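Local coordinates for muconate cycloisomerase (Azorhizobium caulinodans, PDB 3MY9), which belongs to the enolase superfamily, with a barrel domain that binds magnesium ions, at residues Lys172-Glu177 and Met208-Asp213. Sequence-based numbering, arbitrary orientation.
Sequences KPHAEE and MKILRD
The imidazole of His-174 donates from NE2 to OD2 of Asp-213, a short bond of 2.6 Å with an N-H...O angle of 158°. OD2 lies almost exactly in the ring plane and receives the hydrogen on its anti lone pair, the one turned away from OD1; ring and carboxylate are nearly coplanar. Histidine suits this place because it spans the gap between two helices whose nearest CA atoms in these segments, those of His-174 and Ile-210, are 7.5 Å apart, and offers both an N-H at its rim and a flat face. Its CG is anti to the backbone N (chi1 -176°), which sends the ring straight out from the first turn of helix 174-188, just after Pro-173 at the N-cap.

Ile-210 packs over one face of the ring, its branched chain supplying two methyls. CD1 stands 3.7 Å from the ring centroid, only 7° off the normal, a CH-pi contact; CG2 lies 3.8 Å from CE1 of the ring. Asp-213, short and acidic, follows Ile-210 by three residues, about one helical turn, so both lie on the same side of helix 207-215.

These are neighbouring outer helices of the TIM-barrel-like domain, joined here at the surface. OD1 of Asp-213 forms a salt bridge with Arg-218 of the second subunit, while NZ of Lys-209 pairs with Asp-215 of that same subunit. One carboxylate therefore links an intrachain helix pair to the subunit interface; its negative charge would probably raise the histidine's affinity for a second proton, an effect the arginine probably tempers.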
loop_
_atom_site.group_PDB
_atom_site.type_symbol
_atom_site.label_atom_id
_atom_site.label_comp_id
_atom_site.label_asym_id
_atom_site.label_seq_id
_atom_site.Cartn_x
_atom_site.Cartn_y
_atom_site.Cartn_z
ATOM N N LYS A 172 24.873 -28.788 -11.554
ATOM C CA LYS A 172 24.679 -30.230 -11.549
ATOM C C LYS A 172 23.242 -30.523 -11.149
ATOM O O LYS A 172 22.573 -29.653 -10.568
ATOM C CB LYS A 172 25.659 -30.882 -10.577
ATOM C CG LYS A 172 27.116 -30.477 -10.817
ATOM C CD LYS A 172 28.075 -31.173 -9.856
ATOM C CE LYS A 172 29.318 -30.300 -9.618
ATOM N NZ LYS A 172 30.507 -31.060 -9.144
ATOM N N PRO A 173 22.755 -31.745 -11.434
ATOM C CA PRO A 173 21.385 -32.030 -11.035
ATOM C C PRO A 173 21.144 -31.718 -9.538
ATOM O O PRO A 173 21.999 -31.984 -8.679
ATOM C CB PRO A 173 21.234 -33.535 -11.313
ATOM C CG PRO A 173 22.374 -33.906 -12.204
ATOM C CD PRO A 173 23.473 -32.966 -11.834
ATOM N N HIS A 174 20.001 -31.143 -9.247
ATOM C CA HIS A 174 19.703 -30.672 -7.895
ATOM C C HIS A 174 20.010 -31.707 -6.810
ATOM O O HIS A 174 20.652 -31.378 -5.810
ATOM C CB HIS A 174 18.236 -30.262 -7.837
ATOM C CG HIS A 174 17.816 -29.666 -6.533
ATOM N ND1 HIS A 174 18.460 -28.589 -5.960
ATOM C CD2 HIS A 174 16.775 -29.965 -5.717
ATOM C CE1 HIS A 174 17.838 -28.256 -4.845
ATOM N NE2 HIS A 174 16.817 -29.081 -4.670
ATOM N N ALA A 175 19.568 -32.954 -7.018
ATOM C CA ALA A 175 19.843 -34.046 -6.076
ATOM C C ALA A 175 21.330 -34.185 -5.757
ATOM O O ALA A 175 21.707 -34.374 -4.590
ATOM C CB ALA A 175 19.297 -35.405 -6.625
ATOM N N GLU A 176 22.171 -34.112 -6.789
ATOM C CA GLU A 176 23.621 -34.225 -6.603
ATOM C C GLU A 176 24.153 -33.040 -5.802
ATOM O O GLU A 176 24.980 -33.214 -4.926
ATOM C CB GLU A 176 24.360 -34.348 -7.949
ATOM C CG GLU A 176 25.897 -34.605 -7.822
ATOM C CD GLU A 176 26.576 -34.923 -9.154
ATOM O OE1 GLU A 176 25.881 -34.932 -10.205
ATOM O OE2 GLU A 176 27.807 -35.180 -9.147
ATOM N N GLU A 177 23.643 -31.840 -6.075
ATOM C CA GLU A 177 24.081 -30.663 -5.336
ATOM C C GLU A 177 23.679 -30.776 -3.856
ATOM O O GLU A 177 24.436 -30.349 -2.980
ATOM C CB GLU A 177 23.568 -29.384 -6.005
ATOM C CG GLU A 177 24.187 -29.228 -7.414
ATOM C CD GLU A 177 23.950 -27.884 -8.077
ATOM O OE1 GLU A 177 22.902 -27.240 -7.820
ATOM O OE2 GLU A 177 24.818 -27.497 -8.902
ATOM N N MET A 208 11.496 -21.645 -6.039
ATOM C CA MET A 208 11.338 -21.710 -4.565
ATOM C C MET A 208 11.612 -23.087 -3.949
ATOM O O MET A 208 12.253 -23.142 -2.901
ATOM C CB MET A 208 10.009 -21.169 -4.065
ATOM C CG MET A 208 10.077 -20.844 -2.528
ATOM S SD MET A 208 11.071 -19.402 -2.116
ATOM C CE MET A 208 9.678 -18.328 -2.465
ATOM N N LYS A 209 11.197 -24.171 -4.618
ATOM C CA LYS A 209 11.503 -25.518 -4.124
ATOM C C LYS A 209 13.025 -25.755 -4.113
ATOM O O LYS A 209 13.532 -26.392 -3.210
ATOM C CB LYS A 209 10.835 -26.625 -4.947
ATOM C CG LYS A 209 9.273 -26.803 -4.789
ATOM C CD LYS A 209 8.838 -27.397 -3.409
ATOM C CE LYS A 209 7.339 -27.805 -3.409
ATOM N NZ LYS A 209 6.885 -28.394 -2.082
ATOM N N ILE A 210 13.731 -25.263 -5.131
ATOM C CA ILE A 210 15.189 -25.393 -5.196
ATOM C C ILE A 210 15.817 -24.653 -4.024
ATOM O O ILE A 210 16.626 -25.209 -3.285
ATOM C CB ILE A 210 15.769 -24.823 -6.526
ATOM C CG1 ILE A 210 15.193 -25.556 -7.754
ATOM C CG2 ILE A 210 17.279 -24.847 -6.527
ATOM C CD1 ILE A 210 15.552 -26.968 -7.845
ATOM N N LEU A 211 15.465 -23.387 -3.888
ATOM C CA LEU A 211 16.015 -22.518 -2.845
ATOM C C LEU A 211 15.679 -22.990 -1.426
ATOM O O LEU A 211 16.525 -22.888 -0.529
ATOM C CB LEU A 211 15.555 -21.071 -3.036
ATOM C CG LEU A 211 16.041 -20.395 -4.340
ATOM C CD1 LEU A 211 15.382 -19.022 -4.501
ATOM C CD2 LEU A 211 17.603 -20.291 -4.301
ATOM N N ARG A 212 14.462 -23.506 -1.233
ATOM C CA ARG A 212 14.074 -24.026 0.060
ATOM C C ARG A 212 14.900 -25.234 0.436
ATOM O O ARG A 212 15.293 -25.362 1.632
ATOM C CB ARG A 212 12.571 -24.333 0.164
ATOM C CG ARG A 212 12.120 -24.683 1.616
ATOM C CD ARG A 212 10.599 -24.993 1.658
ATOM N NE ARG A 212 9.828 -23.840 1.194
ATOM C CZ ARG A 212 9.549 -22.769 1.919
ATOM N NH1 ARG A 212 9.939 -22.688 3.186
ATOM N NH2 ARG A 212 8.812 -21.791 1.393
ATOM N N ASP A 213 15.224 -26.082 -0.545
ATOM C CA ASP A 213 16.063 -27.238 -0.271
ATOM C C ASP A 213 17.477 -26.813 0.219
ATOM O O ASP A 213 18.029 -27.397 1.168
ATOM C CB ASP A 213 16.210 -28.117 -1.514
ATOM C CG ASP A 213 14.921 -28.892 -1.880
ATOM O OD1 ASP A 213 13.973 -28.946 -1.070
ATOM O OD2 ASP A 213 14.869 -29.423 -3.012
#